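Local atomic coordinates of metallophosphoesterase TT1561-like domain-containing protein (PDB entry 2YVT), a protein that is of unknown function but has the fold of the calcineurin-like metallophosphoesterases, whose active members hydrolyse phosphoesters. Residues Ile137-Leu142 with Glu162-Phe167; His72-Thr77 with Asp100-Ile105. All coordinates share one frame; numbering follows the deposited sequence.

In the fold
Contacts 1 and 2 are mainly buried, apolar joints in one calcineurin-like domain, built without any hydrogen bond across them. They hold different elements. Contact 1 sets strand 134-144 of the seven-stranded sheet against the end of helix 158-164, and two phenylalanines share the work with three aliphatic side chains. Contact 2 joins helix 65-86 to the start of helix 103-112, beside the six-stranded sheet; isoleucines and a cis proline replace the aromatic rings, and one of those isoleucines is exposed. Contact 1 is the deeper: its centre lies about 12 Å from the centre of the chain, that of contact 2 about 16 Å. The two contact centres lie about 21 Å apart.

Contact 1: residues Ile137-Leu142 with Glu162-Phe167; sequences IGFGGL and EYILKF
Phe139 and Ile137, alternate residues of one strand, send their side chains to the same side, onto the end of helix 158-164. All the cross-contacts are apolar. Phe139 has CG anti to its backbone N (chi1 -157°), which carries the ring out to two consecutive residues: CE1 lies 3.8 Å from Ile164 CG2, and CD1 lies 4.0 Å from Leu165 CG. The Phe139 and Ile164 side chains meet at about a right angle. Ile137 works through its CG2 branch, which is 4.0 Å from Leu165 CD2 and 4.1 Å from Phe167 CZ. Leu165 is thus shared, its CD2 also coming within 4.1 Å of Phe139 CD1; a branched, flexible leucine suits this place between two strand residues.

Aromatic packing extends the cluster: Phe139 meets Tyr156 edge-to-face, and the Phe167 ring meets that of Phe127.

No hydrogen bond crosses the contact. Within the helical segment, Lys166 NZ donates to Tyr163 O at 2.9 Å, in the carbonyl plane on a lone pair (127° at the oxygen), on the exposed side of the helix end. Strand 134-144 uses its own backbone to pair with strand 175-180, and just beyond Phe139 the backbone N of Gly140 bonds to His124 ND1.

Helix 158-164 lies in the connection between parallel strands 134-144 and 175-180, a beta-alpha-beta unit with short strand 155-157 inserted, and covers a sheet of the layered alpha/beta sandwich of calcineurin-like phosphoesterases.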
loop_
_atom_site.group_PDB
_atom_site.type_symbol
_atom_site.label_atom_id
_atom_site.label_comp_id
_atom_site.label_asym_id
_atom_site.label_seq_id
_atom_site.Cartn_x
_atom_site.Cartn_y
_atom_site.Cartn_z
ATOM N N ILE A 137 -10.396 -0.141 -3.982
ATOM C CA ILE A 137 -9.713 0.972 -4.642
ATOM C C ILE A 137 -8.321 1.092 -4.047
ATOM O O ILE A 137 -8.161 1.028 -2.828
ATOM C CB ILE A 137 -10.477 2.289 -4.423
ATOM C CG1 ILE A 137 -11.881 2.187 -5.027
ATOM C CG2 ILE A 137 -9.729 3.477 -5.030
ATOM C CD1 ILE A 137 -12.773 3.303 -4.591
ATOM N N GLY A 138 -7.317 1.260 -4.902
ATOM C CA GLY A 138 -5.949 1.468 -4.435
ATOM C C GLY A 138 -5.345 2.745 -4.976
ATOM O O GLY A 138 -5.540 3.092 -6.139
ATOM N N PHE A 139 -4.609 3.457 -4.130
ATOM C CA PHE A 139 -3.865 4.627 -4.585
ATOM C C PHE A 139 -2.603 4.704 -3.731
ATOM O O PHE A 139 -2.649 5.059 -2.545
ATOM C CB PHE A 139 -4.719 5.905 -4.470
ATOM C CG PHE A 139 -4.271 7.031 -5.384
ATOM C CD1 PHE A 139 -5.198 7.666 -6.218
ATOM C CD2 PHE A 139 -2.944 7.453 -5.422
ATOM C CE1 PHE A 139 -4.812 8.706 -7.073
ATOM C CE2 PHE A 139 -2.536 8.492 -6.273
ATOM C CZ PHE A 139 -3.479 9.126 -7.097
ATOM N N GLY A 140 -1.486 4.312 -4.335
ATOM C CA GLY A 140 -0.211 4.235 -3.632
ATOM C C GLY A 140 0.603 5.515 -3.626
ATOM O O GLY A 140 0.134 6.586 -4.036
ATOM N N GLY A 141 1.829 5.401 -3.137
ATOM C CA GLY A 141 2.723 6.545 -3.057
ATOM C C GLY A 141 2.448 7.441 -1.869
ATOM O O GLY A 141 1.434 7.296 -1.181
ATOM N N LEU A 142 3.360 8.377 -1.634
ATOM C CA LEU A 142 3.198 9.366 -0.571
ATOM C C LEU A 142 2.275 10.464 -1.070
ATOM O O LEU A 142 2.579 11.137 -2.052
ATOM C CB LEU A 142 4.553 9.951 -0.177
ATOM C CG LEU A 142 4.530 10.814 1.086
ATOM C CD1 LEU A 142 4.261 9.970 2.338
ATOM C CD2 LEU A 142 5.842 11.566 1.208
ATOM N N GLU A 162 -7.400 13.988 -5.940
ATOM C CA GLU A 162 -8.821 14.306 -6.039
ATOM C C GLU A 162 -9.321 14.178 -7.481
ATOM O O GLU A 162 -10.405 13.643 -7.728
ATOM C CB GLU A 162 -9.090 15.700 -5.470
ATOM C CG GLU A 162 -8.753 15.803 -3.981
ATOM C CD GLU A 162 -9.070 17.161 -3.372
ATOM O OE1 GLU A 162 -9.271 18.147 -4.119
ATOM O OE2 GLU A 162 -9.091 17.241 -2.128
ATOM N N TYR A 163 -8.504 14.630 -8.428
ATOM C CA TYR A 163 -8.848 14.573 -9.841
ATOM C C TYR A 163 -9.025 13.133 -10.331
ATOM O O TYR A 163 -9.998 12.806 -11.019
ATOM C CB TYR A 163 -7.761 15.269 -10.665
ATOM C CG TYR A 163 -8.084 15.354 -12.137
ATOM C CD1 TYR A 163 -9.071 16.233 -12.597
ATOM C CD2 TYR A 163 -7.423 14.546 -13.063
ATOM C CE1 TYR A 163 -9.390 16.316 -13.949
ATOM C CE2 TYR A 163 -7.732 14.628 -14.433
ATOM C CZ TYR A 163 -8.711 15.516 -14.857
ATOM O OH TYR A 163 -9.028 15.587 -16.195
ATOM N N ILE A 164 -8.078 12.270 -9.980
ATOM C CA ILE A 164 -8.133 10.880 -10.412
ATOM C C ILE A 164 -9.300 10.140 -9.763
ATOM O O ILE A 164 -10.007 9.382 -10.431
ATOM C CB ILE A 164 -6.806 10.145 -10.090
ATOM C CG1 ILE A 164 -5.659 10.693 -10.954
ATOM C CG2 ILE A 164 -6.975 8.616 -10.224
ATOM C CD1 ILE A 164 -5.819 10.481 -12.475
ATOM N N LEU A 165 -9.523 10.387 -8.475
ATOM C CA LEU A 165 -10.504 9.611 -7.715
ATOM C C LEU A 165 -11.958 9.955 -8.026
ATOM O O LEU A 165 -12.881 9.348 -7.469
ATOM C CB LEU A 165 -10.213 9.688 -6.213
ATOM C CG LEU A 165 -9.020 8.851 -5.747
ATOM C CD1 LEU A 165 -8.693 9.147 -4.279
ATOM C CD2 LEU A 165 -9.286 7.356 -5.945
ATOM N N LYS A 166 -12.163 10.892 -8.949
ATOM C CA LYS A 166 -13.503 11.159 -9.467
ATOM C C LYS A 166 -14.142 9.907 -10.079
ATOM O O LYS A 166 -15.368 9.846 -10.230
ATOM C CB LYS A 166 -13.472 12.301 -10.482
ATOM C CG LYS A 166 -13.186 13.662 -9.863
ATOM C CD LYS A 166 -13.727 14.822 -10.708
ATOM C CE LYS A 166 -13.348 14.699 -12.179
ATOM N NZ LYS A 166 -11.877 14.607 -12.371
ATOM N N PHE A 167 -13.324 8.902 -10.410
ATOM C CA PHE A 167 -13.847 7.667 -11.012
ATOM C C PHE A 167 -14.727 6.852 -10.063
ATOM O O PHE A 167 -15.583 6.088 -10.501
ATOM C CB PHE A 167 -12.744 6.797 -11.653
ATOM C CG PHE A 167 -11.880 6.029 -10.674
ATOM C CD1 PHE A 167 -12.381 4.924 -9.989
ATOM C CD2 PHE A 167 -10.541 6.371 -10.492
ATOM C CE1 PHE A 167 -11.576 4.207 -9.105
ATOM C CE2 PHE A 167 -9.728 5.657 -9.615
ATOM C CZ PHE A 167 -10.247 4.579 -8.917
#

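Contact 2: residues His72-Thr77 with Asp100-Ile105; sequences HYIIET and DAPLKI
A helix-to-helix joint of the calcineurin-like fold is made where Ile74 and Ile75 of helix 65-86 close on Ile105, in the first turn of helix 103-112. Ile74 takes the largest share; the CG2 methyl of Ile105 receives both isoleucines, 3.7 Å from Ile75 CG1 and 3.8 Å from Ile74 CG2. Both side chains of the long helix cross Ile105 at about a right angle. Ile74 has CG2 anti to its backbone N and CG1 beside it (chi1 -68°); this turns CG2 to Ile105 and sends the CG1-CD1 arm to the loop, where CD1 lies 4.1 Å from Pro102 CD and 3.7 Å from Ala101 O. Beta-branched isoleucine suits this buried place because it offers both arms from a stiff stem. An alanine in place of Ile74 would probably open a gap beside Pro102 and Ile105 and leave the Ile105 methyl resting mainly on the more exposed Ile75.

Pro102, at the N-cap position, follows a cis peptide bond; a proline tolerates that form, and the N-cap position does not call for an N-H donor to the helix's own turn. Within helix 65-86, Thr77 OG1 donates to Tyr73 O at 2.7 Å, tilted 32° from the carbonyl plane, while Thr77 N reaches the same oxygen from the opposite face.

The loop before Pro102 occupies the place of the GNH(D/E) motif of relatives but reads GKND; Asp100, its last residue, is fixed by the backbone N-H groups of Gly97, Ile42 and Leu43. Leu48 of helix 46-57 touches both Ile74 and Pro102, and the two joined helices flank strand 91-95 in the chain, one leading into it and the other leading on toward its parallel neighbour, strand 120-122.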
loop_
_atom_site.group_PDB
_atom_site.type_symbol
_atom_site.label_atom_id
_atom_site.label_comp_id
_atom_site.label_asym_id
_atom_site.label_seq_id
_atom_site.Cartn_x
_atom_site.Cartn_y
_atom_site.Cartn_z
ATOM N N HIS A 72 18.579 -2.591 -12.688
ATOM C CA HIS A 72 18.728 -4.037 -12.600
ATOM C C HIS A 72 18.275 -4.569 -11.232
ATOM O O HIS A 72 17.509 -5.544 -11.167
ATOM C CB HIS A 72 20.160 -4.479 -12.917
ATOM C CG HIS A 72 20.323 -5.967 -12.960
ATOM N ND1 HIS A 72 20.709 -6.702 -11.861
ATOM C CD2 HIS A 72 20.115 -6.860 -13.956
ATOM C CE1 HIS A 72 20.750 -7.984 -12.182
ATOM N NE2 HIS A 72 20.391 -8.106 -13.448
ATOM N N TYR A 73 18.731 -3.911 -10.162
ATOM C CA TYR A 73 18.327 -4.245 -8.781
ATOM C C TYR A 73 16.813 -4.113 -8.586
ATOM O O TYR A 73 16.171 -5.006 -8.022
ATOM C CB TYR A 73 19.088 -3.383 -7.752
ATOM C CG TYR A 73 18.260 -2.934 -6.549
ATOM C CD1 TYR A 73 17.938 -3.823 -5.520
ATOM C CD2 TYR A 73 17.807 -1.612 -6.444
ATOM C CE1 TYR A 73 17.176 -3.416 -4.421
ATOM C CE2 TYR A 73 17.037 -1.186 -5.343
ATOM C CZ TYR A 73 16.730 -2.096 -4.342
ATOM O OH TYR A 73 15.986 -1.691 -3.252
ATOM N N ILE A 74 16.246 -3.008 -9.063
ATOM C CA ILE A 74 14.808 -2.747 -8.881
ATOM C C ILE A 74 13.982 -3.834 -9.568
ATOM O O ILE A 74 13.067 -4.412 -8.974
ATOM C CB ILE A 74 14.414 -1.341 -9.414
ATOM C CG1 ILE A 74 15.039 -0.241 -8.554
ATOM C CG2 ILE A 74 12.885 -1.178 -9.498
ATOM C CD1 ILE A 74 15.009 1.125 -9.213
ATOM N N ILE A 75 14.330 -4.133 -10.814
ATOM C CA ILE A 75 13.614 -5.151 -11.584
ATOM C C ILE A 75 13.728 -6.550 -10.971
ATOM O O ILE A 75 12.727 -7.261 -10.824
ATOM C CB ILE A 75 14.093 -5.168 -13.057
ATOM C CG1 ILE A 75 13.700 -3.852 -13.738
ATOM C CG2 ILE A 75 13.499 -6.367 -13.786
ATOM C CD1 ILE A 75 14.491 -3.544 -15.002
ATOM N N GLU A 76 14.945 -6.948 -10.619
ATOM C CA GLU A 76 15.186 -8.268 -10.042
ATOM C C GLU A 76 14.417 -8.427 -8.728
ATOM O O GLU A 76 13.816 -9.474 -8.456
ATOM C CB GLU A 76 16.691 -8.449 -9.809
ATOM C CG GLU A 76 17.132 -9.845 -9.392
ATOM C CD GLU A 76 18.654 -10.009 -9.394
ATOM O OE1 GLU A 76 19.377 -8.991 -9.351
ATOM O OE2 GLU A 76 19.129 -11.164 -9.445
ATOM N N THR A 77 14.435 -7.374 -7.914
ATOM C CA THR A 77 13.811 -7.432 -6.597
ATOM C C THR A 77 12.286 -7.440 -6.721
ATOM O O THR A 77 11.611 -8.201 -6.033
ATOM C CB THR A 77 14.298 -6.281 -5.706
ATOM O OG1 THR A 77 15.728 -6.290 -5.681
ATOM C CG2 THR A 77 13.771 -6.426 -4.274
ATOM N N ASP A 100 8.540 2.577 -4.359
ATOM C CA ASP A 100 8.271 1.585 -5.392
ATOM C C ASP A 100 8.200 2.276 -6.744
ATOM O O ASP A 100 7.147 2.388 -7.381
ATOM C CB ASP A 100 7.028 0.787 -5.019
ATOM C CG ASP A 100 7.248 -0.013 -3.753
ATOM O OD1 ASP A 100 8.393 -0.472 -3.563
ATOM O OD2 ASP A 100 6.309 -0.161 -2.942
ATOM N N ALA A 101 9.372 2.754 -7.138
ATOM C CA ALA A 101 9.548 3.637 -8.268
ATOM C C ALA A 101 10.818 3.229 -9.020
ATOM O O ALA A 101 11.709 2.614 -8.434
ATOM C CB ALA A 101 9.677 5.071 -7.766
ATOM N N PRO A 102 10.909 3.573 -10.318
ATOM C CA PRO A 102 9.915 4.282 -11.132
ATOM C C PRO A 102 8.592 3.530 -11.291
ATOM O O PRO A 102 8.576 2.294 -11.421
ATOM C CB PRO A 102 10.614 4.430 -12.492
ATOM C CG PRO A 102 12.089 4.316 -12.172
ATOM C CD PRO A 102 12.139 3.293 -11.080
ATOM N N LEU A 103 7.486 4.274 -11.286
ATOM C CA LEU A 103 6.182 3.649 -11.472
ATOM C C LEU A 103 6.129 2.797 -12.738
ATOM O O LEU A 103 5.573 1.697 -12.721
ATOM C CB LEU A 103 5.055 4.682 -11.484
ATOM C CG LEU A 103 3.635 4.117 -11.595
ATOM C CD1 LEU A 103 3.288 3.177 -10.420
ATOM C CD2 LEU A 103 2.642 5.258 -11.676
ATOM N N LYS A 104 6.715 3.296 -13.823
ATOM C CA LYS A 104 6.682 2.558 -15.096
ATOM C C LYS A 104 7.341 1.181 -14.968
ATOM O O LYS A 104 6.875 0.211 -15.562
ATOM C CB LYS A 104 7.297 3.385 -16.235
ATOM C CG LYS A 104 6.460 4.648 -16.574
ATOM C CD LYS A 104 6.981 5.406 -17.795
ATOM C CE LYS A 104 6.114 6.622 -18.134
ATOM N NZ LYS A 104 6.109 7.687 -17.084
ATOM N N ILE A 105 8.413 1.099 -14.176
ATOM C CA ILE A 105 9.103 -0.168 -13.936
ATOM C C ILE A 105 8.281 -1.070 -13.001
ATOM O O ILE A 105 8.166 -2.280 -13.221
ATOM C CB ILE A 105 10.533 0.075 -13.400
ATOM C CG1 ILE A 105 11.361 0.740 -14.507
ATOM C CG2 ILE A 105 11.175 -1.233 -12.908
ATOM C CD1 ILE A 105 12.789 1.080 -14.123
#